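Local coordinates for protein soluble epoxide hydrolase (PDB 4INZ) that is a soluble bacterial enzyme of the alpha/beta hydrolase fold, built on a central, mostly parallel beta sheet flanked by helices, at residues E85-D90 with L217-N222; V111-G116 with A282-Q287; Y161-Q166 with K224-E229; W252-P257 with V276-E281. The protein carries 1 engineered substitution. All blocks are in the same frame, centred on the assembly; numbering follows the deposited sequence.

Contact 1 of 4, residues E85-D90 with L217-N222; sequences ESYEID and LSYYRN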
# COMPACT_ATOMS: atom_id res chain seq x y z
N GLU A 85 -16.19 6.84 -8.64
CA GLU A 85 -15.42 6.73 -9.87
C GLU A 85 -14.04 7.37 -9.72
O GLU A 85 -13.11 7.03 -10.46
CB GLU A 85 -16.18 7.35 -11.04
CG GLU A 85 -17.49 6.63 -11.34
CD GLU A 85 -18.13 7.08 -12.64
OE1 GLU A 85 -18.81 6.26 -13.28
OE2 GLU A 85 -17.95 8.26 -13.01
N SER A 86 -13.90 8.28 -8.76
CA SER A 86 -12.64 8.96 -8.53
C SER A 86 -11.60 8.08 -7.84
O SER A 86 -10.44 8.47 -7.68
CB SER A 86 -12.86 10.23 -7.70
OG SER A 86 -13.69 11.15 -8.40
N TYR A 87 -12.03 6.88 -7.43
CA TYR A 87 -11.16 5.98 -6.67
C TYR A 87 -11.04 4.60 -7.32
O TYR A 87 -10.68 3.62 -6.66
CB TYR A 87 -11.66 5.86 -5.23
CG TYR A 87 -11.69 7.22 -4.56
CD1 TYR A 87 -10.54 7.75 -3.97
CD2 TYR A 87 -12.85 7.98 -4.55
CE1 TYR A 87 -10.56 9.00 -3.37
CE2 TYR A 87 -12.87 9.23 -3.96
CZ TYR A 87 -11.73 9.74 -3.37
OH TYR A 87 -11.76 10.99 -2.78
N GLU A 88 -11.34 4.54 -8.61
CA GLU A 88 -11.18 3.32 -9.39
C GLU A 88 -9.72 3.07 -9.74
O GLU A 88 -8.93 4.00 -9.87
CB GLU A 88 -12.01 3.41 -10.68
CG GLU A 88 -13.50 3.39 -10.44
CD GLU A 88 -14.04 1.97 -10.30
OE1 GLU A 88 -13.23 1.02 -10.32
OE2 GLU A 88 -15.28 1.81 -10.18
N ILE A 89 -9.36 1.80 -9.92
CA ILE A 89 -7.97 1.40 -10.15
C ILE A 89 -7.28 2.15 -11.30
O ILE A 89 -6.12 2.53 -11.17
CB ILE A 89 -7.84 -0.13 -10.36
CG1 ILE A 89 -6.37 -0.55 -10.42
CG2 ILE A 89 -8.60 -0.58 -11.61
CD1 ILE A 89 -5.61 -0.38 -9.08
N ASP A 90 -7.97 2.37 -12.42
CA ASP A 90 -7.33 3.05 -13.54
C ASP A 90 -6.92 4.47 -13.16
O ASP A 90 -5.89 4.97 -13.61
CB ASP A 90 -8.25 3.08 -14.77
CG ASP A 90 -8.41 1.72 -15.42
OD1 ASP A 90 -7.69 0.78 -15.06
OD2 ASP A 90 -9.26 1.60 -16.33
N LEU A 217 -12.74 4.62 2.29
CA LEU A 217 -13.64 3.49 2.08
C LEU A 217 -14.03 3.33 0.62
O LEU A 217 -14.32 2.22 0.17
CB LEU A 217 -14.89 3.63 2.97
CG LEU A 217 -14.60 3.55 4.47
CD1 LEU A 217 -15.81 3.93 5.32
CD2 LEU A 217 -14.09 2.15 4.84
N SER A 218 -14.05 4.44 -0.12
CA SER A 218 -14.43 4.42 -1.53
C SER A 218 -13.56 3.49 -2.37
O SER A 218 -14.05 2.86 -3.31
CB SER A 218 -14.43 5.84 -2.12
OG SER A 218 -15.46 6.63 -1.55
N TYR A 219 -12.28 3.39 -2.03
CA TYR A 219 -11.39 2.44 -2.67
C TYR A 219 -12.01 1.04 -2.65
O TYR A 219 -12.04 0.35 -3.67
CB TYR A 219 -10.06 2.37 -1.93
CG TYR A 219 -9.10 3.51 -2.16
CD1 TYR A 219 -9.35 4.78 -1.66
CD2 TYR A 219 -7.91 3.30 -2.85
CE1 TYR A 219 -8.45 5.80 -1.85
CE2 TYR A 219 -7.00 4.32 -3.04
CZ TYR A 219 -7.28 5.57 -2.55
OH TYR A 219 -6.37 6.57 -2.75
N TYR A 220 -12.46 0.63 -1.47
CA TYR A 220 -12.99 -0.72 -1.27
C TYR A 220 -14.30 -0.94 -2.01
O TYR A 220 -14.64 -2.07 -2.40
CB TYR A 220 -13.21 -1.01 0.22
CG TYR A 220 -11.93 -1.13 1.03
CD1 TYR A 220 -11.35 -2.37 1.26
CD2 TYR A 220 -11.32 -0.01 1.57
CE1 TYR A 220 -10.19 -2.49 2.00
CE2 TYR A 220 -10.16 -0.12 2.31
CZ TYR A 220 -9.59 -1.36 2.52
OH TYR A 220 -8.43 -1.48 3.26
N ARG A 221 -15.05 0.14 -2.20
CA ARG A 221 -16.39 0.04 -2.77
C ARG A 221 -16.39 -0.12 -4.28
O ARG A 221 -17.44 -0.22 -4.90
CB ARG A 221 -17.24 1.22 -2.31
CG ARG A 221 -17.54 1.12 -0.82
CD ARG A 221 -18.05 2.40 -0.19
NE ARG A 221 -18.37 2.15 1.21
CZ ARG A 221 -18.86 3.05 2.05
NH1 ARG A 221 -19.09 4.30 1.64
NH2 ARG A 221 -19.11 2.71 3.31
N ASN A 222 -15.19 -0.15 -4.86
CA ASN A 222 -15.01 -0.45 -6.28
C ASN A 222 -14.47 -1.85 -6.51
O ASN A 222 -14.38 -2.30 -7.65
CB ASN A 222 -14.08 0.57 -6.94
CG ASN A 222 -14.71 1.93 -7.07
OD1 ASN A 222 -15.91 2.05 -7.33
ND2 ASN A 222 -13.92 2.98 -6.88
O HOH W 1 -10.91 0.93 -6.17

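Contact 2 of 4, residues V111-G116 with A282-Q287; sequences VVHDWG and ASHAPQ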
# COMPACT_ATOMS: atom_id res chain seq x y z
N VAL A 111 8.05 1.13 -3.77
CA VAL A 111 7.93 0.43 -2.48
C VAL A 111 6.49 0.53 -2.00
O VAL A 111 5.96 1.63 -1.86
CB VAL A 111 8.86 1.07 -1.43
CG1 VAL A 111 8.89 0.24 -0.14
CG2 VAL A 111 10.26 1.22 -2.01
N VAL A 112 5.85 -0.61 -1.75
CA VAL A 112 4.39 -0.60 -1.64
C VAL A 112 3.85 -1.48 -0.52
O VAL A 112 4.49 -2.45 -0.12
CB VAL A 112 3.73 -1.04 -2.98
CG1 VAL A 112 4.19 -0.12 -4.12
CG2 VAL A 112 4.08 -2.49 -3.30
N HIS A 113 2.65 -1.14 -0.03
CA HIS A 113 2.05 -1.82 1.12
C HIS A 113 0.52 -1.72 1.03
O HIS A 113 -0.01 -0.66 0.70
CB HIS A 113 2.55 -1.14 2.40
CG HIS A 113 1.91 -1.63 3.67
ND1 HIS A 113 1.95 -2.95 4.07
CD2 HIS A 113 1.27 -0.95 4.65
CE1 HIS A 113 1.34 -3.06 5.24
NE2 HIS A 113 0.91 -1.87 5.61
N ASP A 114 -0.17 -2.83 1.28
CA ASP A 114 -1.63 -2.84 1.44
C ASP A 114 -2.32 -2.31 0.17
O ASP A 114 -2.04 -2.81 -0.92
CB ASP A 114 -2.02 -2.07 2.71
CG ASP A 114 -3.48 -2.27 3.11
OD1 ASP A 114 -3.79 -3.28 3.79
OD2 ASP A 114 -4.31 -1.41 2.76
N TRP A 115 -3.19 -1.31 0.28
CA TRP A 115 -3.80 -0.73 -0.93
C TRP A 115 -2.71 -0.22 -1.88
O TRP A 115 -2.86 -0.30 -3.10
CB TRP A 115 -4.80 0.40 -0.60
CG TRP A 115 -6.22 -0.00 -0.83
CD1 TRP A 115 -7.16 -0.28 0.13
CD2 TRP A 115 -6.87 -0.22 -2.09
NE1 TRP A 115 -8.35 -0.64 -0.46
CE2 TRP A 115 -8.20 -0.61 -1.82
CE3 TRP A 115 -6.45 -0.11 -3.42
CZ2 TRP A 115 -9.11 -0.91 -2.84
CZ3 TRP A 115 -7.36 -0.40 -4.43
CH2 TRP A 115 -8.67 -0.80 -4.13
N GLY A 116 -1.64 0.32 -1.32
CA GLY A 116 -0.51 0.77 -2.12
C GLY A 116 0.09 -0.36 -2.94
O GLY A 116 0.59 -0.13 -4.04
N ALA A 282 6.56 -9.98 13.00
CA ALA A 282 5.86 -8.79 12.52
C ALA A 282 4.50 -9.15 11.96
O ALA A 282 4.29 -10.25 11.44
CB ALA A 282 6.66 -8.06 11.49
N SER A 283 3.59 -8.20 12.06
CA SER A 283 2.23 -8.38 11.59
C SER A 283 2.05 -7.63 10.27
O SER A 283 2.89 -7.74 9.38
CB SER A 283 1.24 -7.89 12.65
OG SER A 283 -0.10 -8.22 12.31
N HIS A 284 0.99 -6.86 10.16
CA HIS A 284 0.58 -6.26 8.88
C HIS A 284 1.56 -5.26 8.26
O HIS A 284 1.59 -5.08 7.03
CB HIS A 284 -0.78 -5.57 9.06
CG HIS A 284 -1.33 -4.99 7.79
ND1 HIS A 284 -1.71 -5.76 6.72
CD2 HIS A 284 -1.57 -3.70 7.44
CE1 HIS A 284 -2.15 -4.98 5.75
NE2 HIS A 284 -2.08 -3.72 6.16
N ALA A 285 2.35 -4.59 9.10
CA ALA A 285 3.16 -3.46 8.62
C ALA A 285 4.61 -3.53 9.09
O ALA A 285 5.05 -2.74 9.94
CB ALA A 285 2.52 -2.15 9.04
N PRO A 286 5.38 -4.47 8.53
CA PRO A 286 6.77 -4.68 8.94
C PRO A 286 7.59 -3.40 8.86
O PRO A 286 8.50 -3.22 9.66
CB PRO A 286 7.29 -5.68 7.91
CG PRO A 286 6.08 -6.42 7.44
CD PRO A 286 4.97 -5.38 7.45
N GLN A 287 7.28 -2.53 7.91
CA GLN A 287 8.15 -1.39 7.67
C GLN A 287 8.34 -0.50 8.90
O GLN A 287 9.41 0.07 9.08
CB GLN A 287 7.72 -0.59 6.42
CG GLN A 287 6.40 0.17 6.54
CD GLN A 287 5.20 -0.65 6.13
OE1 GLN A 287 5.12 -1.84 6.44
NE2 GLN A 287 4.26 -0.02 5.42

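Contact 3 of 4, residues Y161-Q166 with K224-E229; sequences YAKWFQ and KIFTEE. Engineered in segment 161-166: Ala162 (natural residue Met).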
# COMPACT_ATOMS: atom_id res chain seq x y z
N TYR A 161 -13.95 -8.25 6.10
CA TYR A 161 -14.12 -6.83 6.41
C TYR A 161 -14.35 -6.02 5.14
O TYR A 161 -15.01 -4.97 5.18
CB TYR A 161 -12.92 -6.28 7.19
CG TYR A 161 -11.65 -6.20 6.38
CD1 TYR A 161 -10.81 -7.30 6.26
CD2 TYR A 161 -11.30 -5.03 5.71
CE1 TYR A 161 -9.65 -7.23 5.51
CE2 TYR A 161 -10.15 -4.95 4.96
CZ TYR A 161 -9.33 -6.06 4.86
OH TYR A 161 -8.17 -5.99 4.11
N ALA A 162 -13.82 -6.49 4.01
CA ALA A 162 -13.99 -5.78 2.74
C ALA A 162 -15.45 -5.75 2.32
O ALA A 162 -15.93 -4.76 1.75
CB ALA A 162 -13.13 -6.40 1.66
N LYS A 163 -16.17 -6.83 2.60
CA LYS A 163 -17.60 -6.87 2.35
C LYS A 163 -18.31 -5.92 3.32
O LYS A 163 -19.18 -5.15 2.93
CB LYS A 163 -18.13 -8.30 2.49
CG LYS A 163 -19.64 -8.44 2.30
CD LYS A 163 -20.10 -7.91 0.96
CE LYS A 163 -21.52 -8.40 0.64
NZ LYS A 163 -21.54 -9.87 0.36
N TRP A 164 -17.90 -5.96 4.59
CA TRP A 164 -18.48 -5.07 5.59
C TRP A 164 -18.25 -3.61 5.23
O TRP A 164 -19.12 -2.77 5.45
CB TRP A 164 -17.91 -5.39 6.97
CG TRP A 164 -18.54 -4.60 8.08
CD1 TRP A 164 -19.87 -4.51 8.37
CD2 TRP A 164 -17.85 -3.80 9.05
NE1 TRP A 164 -20.06 -3.69 9.46
CE2 TRP A 164 -18.84 -3.25 9.90
CE3 TRP A 164 -16.51 -3.49 9.29
CZ2 TRP A 164 -18.52 -2.40 10.96
CZ3 TRP A 164 -16.20 -2.66 10.35
CH2 TRP A 164 -17.20 -2.13 11.17
N PHE A 165 -17.09 -3.30 4.66
CA PHE A 165 -16.77 -1.92 4.27
C PHE A 165 -17.74 -1.37 3.22
O PHE A 165 -17.73 -0.18 2.94
CB PHE A 165 -15.34 -1.79 3.76
CG PHE A 165 -14.30 -1.72 4.85
CD1 PHE A 165 -14.63 -2.03 6.16
CD2 PHE A 165 -13.00 -1.34 4.55
CE1 PHE A 165 -13.66 -1.97 7.16
CE2 PHE A 165 -12.03 -1.27 5.55
CZ PHE A 165 -12.36 -1.58 6.85
N GLN A 166 -18.55 -2.25 2.63
CA GLN A 166 -19.53 -1.81 1.65
C GLN A 166 -20.71 -1.13 2.36
O GLN A 166 -21.43 -0.33 1.76
CB GLN A 166 -20.02 -2.98 0.80
CG GLN A 166 -18.91 -3.86 0.21
CD GLN A 166 -18.02 -3.12 -0.78
OE1 GLN A 166 -18.51 -2.39 -1.65
NE2 GLN A 166 -16.71 -3.31 -0.66
N LYS A 224 -14.02 -5.70 -7.10
CA LYS A 224 -14.84 -6.69 -7.78
C LYS A 224 -14.43 -8.08 -7.32
O LYS A 224 -13.79 -8.82 -8.06
CB LYS A 224 -14.70 -6.55 -9.30
CG LYS A 224 -15.16 -5.20 -9.84
CD LYS A 224 -16.65 -5.00 -9.62
CE LYS A 224 -16.96 -3.64 -8.98
NZ LYS A 224 -16.55 -2.48 -9.83
N ILE A 225 -14.79 -8.41 -6.09
CA ILE A 225 -14.37 -9.67 -5.49
C ILE A 225 -15.51 -10.31 -4.72
O ILE A 225 -15.27 -11.09 -3.80
CB ILE A 225 -13.18 -9.46 -4.52
CG1 ILE A 225 -13.59 -8.55 -3.35
CG2 ILE A 225 -11.98 -8.91 -5.26
CD1 ILE A 225 -12.52 -8.42 -2.27
N PHE A 226 -16.74 -9.97 -5.10
CA PHE A 226 -17.90 -10.40 -4.32
C PHE A 226 -18.81 -11.38 -5.05
O PHE A 226 -19.28 -12.35 -4.45
CB PHE A 226 -18.67 -9.17 -3.81
CG PHE A 226 -17.82 -8.23 -3.01
CD1 PHE A 226 -17.34 -8.59 -1.77
CD2 PHE A 226 -17.48 -6.98 -3.51
CE1 PHE A 226 -16.54 -7.73 -1.03
CE2 PHE A 226 -16.69 -6.11 -2.78
CZ PHE A 226 -16.22 -6.49 -1.53
N THR A 227 -19.05 -11.15 -6.34
CA THR A 227 -19.90 -12.06 -7.13
C THR A 227 -19.14 -13.28 -7.63
O THR A 227 -17.91 -13.28 -7.69
CB THR A 227 -20.52 -11.35 -8.35
OG1 THR A 227 -19.50 -11.05 -9.31
CG2 THR A 227 -21.25 -10.07 -7.93
N GLU A 228 -19.89 -14.32 -8.01
CA GLU A 228 -19.29 -15.54 -8.55
C GLU A 228 -18.42 -15.22 -9.76
O GLU A 228 -17.26 -15.62 -9.82
CB GLU A 228 -20.37 -16.53 -8.97
CG GLU A 228 -21.13 -17.17 -7.83
CD GLU A 228 -22.12 -18.21 -8.31
OE1 GLU A 228 -21.89 -18.81 -9.39
OE2 GLU A 228 -23.14 -18.42 -7.62
N GLU A 229 -18.99 -14.49 -10.71
CA GLU A 229 -18.26 -14.14 -11.93
C GLU A 229 -17.00 -13.33 -11.64
O GLU A 229 -15.98 -13.50 -12.32
CB GLU A 229 -19.16 -13.38 -12.91
CG GLU A 229 -18.39 -12.72 -14.05
CD GLU A 229 -19.25 -12.40 -15.26
OE1 GLU A 229 -18.73 -12.48 -16.39
OE2 GLU A 229 -20.44 -12.06 -15.07

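Contact 4 of 4, residues W252-P257 with V276-E281; sequences WGNQDP and VHRLAE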
# COMPACT_ATOMS: atom_id res chain seq x y z
N TRP A 252 7.52 -9.54 4.29
CA TRP A 252 6.19 -10.00 4.67
C TRP A 252 6.10 -10.34 6.14
O TRP A 252 6.86 -11.18 6.63
CB TRP A 252 5.85 -11.25 3.86
CG TRP A 252 4.42 -11.68 3.98
CD1 TRP A 252 3.87 -12.47 4.95
CD2 TRP A 252 3.36 -11.35 3.08
NE1 TRP A 252 2.53 -12.65 4.71
CE2 TRP A 252 2.19 -11.98 3.56
CE3 TRP A 252 3.28 -10.60 1.91
CZ2 TRP A 252 0.96 -11.87 2.92
CZ3 TRP A 252 2.05 -10.49 1.26
CH2 TRP A 252 0.91 -11.12 1.77
N GLY A 253 5.17 -9.72 6.85
CA GLY A 253 4.96 -10.02 8.26
C GLY A 253 4.07 -11.24 8.39
O GLY A 253 2.91 -11.20 7.97
N ASN A 254 4.58 -12.32 8.98
CA ASN A 254 3.81 -13.55 9.05
C ASN A 254 2.53 -13.48 9.88
O ASN A 254 1.60 -14.26 9.66
CB ASN A 254 4.68 -14.72 9.54
CG ASN A 254 5.62 -15.23 8.47
OD1 ASN A 254 5.45 -14.93 7.29
ND2 ASN A 254 6.61 -16.03 8.88
N GLN A 255 2.49 -12.58 10.86
CA GLN A 255 1.38 -12.54 11.81
C GLN A 255 0.19 -11.71 11.31
O GLN A 255 -0.81 -11.56 12.01
CB GLN A 255 1.84 -12.03 13.17
CG GLN A 255 2.97 -12.84 13.79
CD GLN A 255 3.61 -12.11 14.95
OE1 GLN A 255 3.59 -10.88 15.03
NE2 GLN A 255 4.20 -12.87 15.87
N ASP A 256 0.31 -11.18 10.10
CA ASP A 256 -0.74 -10.36 9.50
C ASP A 256 -2.09 -11.07 9.51
O ASP A 256 -2.23 -12.13 8.90
CB ASP A 256 -0.36 -10.03 8.07
CG ASP A 256 -1.26 -9.00 7.44
OD1 ASP A 256 -2.27 -8.59 8.06
OD2 ASP A 256 -0.97 -8.61 6.30
N PRO A 257 -3.10 -10.49 10.18
CA PRO A 257 -4.43 -11.12 10.21
C PRO A 257 -5.25 -10.88 8.94
O PRO A 257 -6.29 -11.51 8.77
CB PRO A 257 -5.10 -10.43 11.40
CG PRO A 257 -4.47 -9.08 11.43
CD PRO A 257 -3.03 -9.29 11.03
N VAL A 276 11.95 -13.38 -1.35
CA VAL A 276 10.96 -13.26 -0.29
C VAL A 276 11.63 -13.33 1.08
O VAL A 276 12.42 -14.23 1.34
CB VAL A 276 9.91 -14.39 -0.36
CG1 VAL A 276 8.91 -14.24 0.77
CG2 VAL A 276 9.21 -14.39 -1.71
N HIS A 277 11.31 -12.36 1.94
CA HIS A 277 11.79 -12.36 3.32
C HIS A 277 10.58 -12.31 4.23
O HIS A 277 9.76 -11.40 4.13
CB HIS A 277 12.65 -11.13 3.60
CG HIS A 277 13.34 -11.17 4.93
ND1 HIS A 277 12.76 -10.70 6.09
CD2 HIS A 277 14.56 -11.64 5.29
CE1 HIS A 277 13.59 -10.87 7.10
NE2 HIS A 277 14.69 -11.44 6.64
N ARG A 278 10.45 -13.30 5.11
CA ARG A 278 9.31 -13.37 6.01
C ARG A 278 9.72 -13.08 7.44
O ARG A 278 10.65 -13.69 7.96
CB ARG A 278 8.68 -14.77 5.94
CG ARG A 278 8.09 -15.13 4.60
CD ARG A 278 7.66 -16.59 4.64
NE ARG A 278 6.62 -16.91 3.68
CZ ARG A 278 5.49 -17.54 3.99
NH1 ARG A 278 4.58 -17.78 3.05
NH2 ARG A 278 5.27 -17.92 5.25
N LEU A 279 9.02 -12.16 8.10
CA LEU A 279 9.31 -11.83 9.48
C LEU A 279 8.35 -12.58 10.40
O LEU A 279 7.14 -12.39 10.33
CB LEU A 279 9.17 -10.32 9.72
CG LEU A 279 10.11 -9.41 8.94
CD1 LEU A 279 9.57 -9.12 7.55
CD2 LEU A 279 10.30 -8.12 9.71
N ALA A 280 8.90 -13.43 11.26
CA ALA A 280 8.08 -14.19 12.19
C ALA A 280 7.42 -13.30 13.24
O ALA A 280 6.32 -13.61 13.71
CB ALA A 280 8.90 -15.29 12.85
N GLU A 281 8.08 -12.21 13.60
CA GLU A 281 7.60 -11.37 14.70
C GLU A 281 7.00 -10.04 14.25
O GLU A 281 6.93 -9.09 15.03
CB GLU A 281 8.74 -11.12 15.70
CG GLU A 281 9.41 -12.38 16.23
CD GLU A 281 8.51 -13.19 17.13
OE1 GLU A 281 7.38 -12.73 17.43
OE2 GLU A 281 8.92 -14.30 17.55

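Contact 1 of 4, residues E85-D90 with L217-N222
Tyr87 and Tyr219 bring the two backbones closest, with their CA atoms 5.3 Å apart, where the turn leading into helix 89-102 meets the last turn of helix 213-220. In alpha/beta hydrolase terms this is a join between core and cap, since helix 213-220 belongs to the helical insertion between sheet strands 131-137 and 248-253. The carbonyl O of Tyr87 serves both sides: a bridging water donates to it and to Tyr219 O, while Asn222 ND2 reaches it through a weak bond of 3.3 Å. ND2 also binds Leu84 O, and the two acceptors probably set the rotation of the amide.

Beyond this polar strip the Tyr87 ring lies against Ser218 CB, 3.6 Å from its CD2. The ring of Tyr219 crosses it aslant, the planes 44° apart and Tyr87 CD1 to Tyr219 CE1 3.6 Å. Both hydroxyls are held by the core and cap around them, Tyr87 OH by Ser215 and Pro81, Tyr219 OH by Arg73 O. Glu88, bent at chi2 (-84°), folds its carboxylate over the Asn222 amide, the planes 18° apart. Two acceptors consequently face each other without a hydrogen bond, Glu88 OE2 and Asn222 OD1 at 2.9 Å.

Contact 2 of 4, residues V111-G116 with A282-Q287
The imidazole of His113 is sandwiched: Asp114 CB sits over the centre of one face, and Gln287 NE2 comes down on the opposite face, 3.1 Å above the plane and offset toward the rim. The Gln287 amide stands almost upright on that ring, the two planes 88° apart, its chain folded at chi2 to reach it. The edge of the His113 ring lies over one face of His284, toward its rim, centroids 4.6 Å apart and the rings oblique. At the edge of His284, in its plane, lies the carboxylate carbon of Asp114, and the carboxylate itself is turned 83° to the ring, with Asp114 OD1 3.0 Å from His284 NE2.

The second carboxylate oxygen has different company. Asp114 OD2 takes a hydrogen bond from Phe47 N and a weak one of 2.7 Å from Trp115 N, a pair of backbone amides consistent with the oxyanion hole of this superfamily. Asp114 occupies the sharp turn between strand 108-112 and helix 115-126, with a positive phi of 59°, as in the nucleophile elbow. The other nitrogen of His284, ND1, bonds Asp256 OD2. An aspartate, a histidine and a second aspartate thus stand in a row, consistent with the catalytic triad of alpha/beta hydrolases, and the bond from ND1 to Asp256 would help set the orientation of the imidazole, with NE2 directed to the Asp114 side.

Contact 3 of 4, residues Y161-Q166 with K224-E229
Phe226 pushes the far end of its ring against the outside of helix 160-164, and the contact is tight there and slack around it. The closest approach is made by the amide of Gln166, whose NE2 lies 3.3 Å from Phe226 CZ, with amide and ring planes 58° apart. That amide is not free to turn away. Gln166 curls back toward helix 160-164, bent at chi2 (-64°), and NE2 donates a nearly straight bond of 2.9 Å to Ala162 O, which lies close to the amide plane; NE2 also bonds Tyr220 O on the neighbouring helix 213-220. Lys163 CA is 3.6 Å from Phe226 CE1, so the ring meets the backbone itself as well as side chains. Ile225 CG1, from the adjacent residue, covers the centre of one ring face. On the buried side Ala162, engineered in place of the natural Met, makes a looser contact, its CB 4.5 Å from Ile225 CD1; a bound PEG lies close to the same side chain.

Toward the surface the fit relaxes. The methylenes of Lys163 pass aslant the ring, CD being 3.9 Å from Phe226 CD1, while the residue as a whole is exposed. Past Phe226 the chain moves off into solvent, where Thr227 N-caps the short helix 228-231 by bonding Asp230 N.

Both partners belong to the mainly helical cap that alpha/beta hydrolases of this kind insert between two strands of the sheet, and the contact ties the outgoing loop of that cap to one of its early helices.

Contact 4 of 4, residues W252-P257 with V276-E281
Asn254 keeps CG beside its own backbone N (chi1 -76°), which turns the amide toward Arg278 and sets OD1 3.5 Å from CB of Arg278. Gln255 starts in a similar way but then extends (chi2 166°), carrying NE2 to 3.1 Å from Ala280 O at an angle too poor for a hydrogen bond. These contacts finish the last parallel strand pair of the alpha/beta hydrolase sheet, 248-253 beside the edge strand 274-279.

Backbone bonds do the real joining. Trp252 N donates to His277 O at 2.9 Å, and Asn254 N to Leu279 O at the same length, so the strand pairing runs on into the type I turn from Gly253 to Asp256. Trp252 and Arg278 share one face of the sheet. Leu279 points to the other, where Gly253 contributes no side chain and where helix 291-303 packs on Leu279 and His277. Just past the strand, Asp256 OD1 accepts a bond from Thr258 N. Between the two outer bonds, Trp252 O receives the N-H of Leu279 at 2.8 Å and is also touched by a C-H of the same strand, Arg278 CA lying 3.3 Å from Trp252 O.

Overall arrangement
The four contacts run from the cap down to one edge of the sheet. Contacts 1 and 3, centres about 13 Å apart, both involve the cap and meet through Arg221 with Phe165 O and Tyr220 O with Gln166. Contact 2 lies near the centre of the molecule, about 20 Å between centres from contact 1, whose Tyr219 and Tyr220 pack on Trp115. Contact 4, about 10 Å between centres from contact 2 and reaching the same sheet, is joined to it by Gln255 N with Ala282 O. In sequence, contact 1 interleaves with contacts 2 and 3 and closes before contact 4 opens; contacts 3 and 4 fall between residues 116 and 282, so the probable active site is closed by segments distant in the chain.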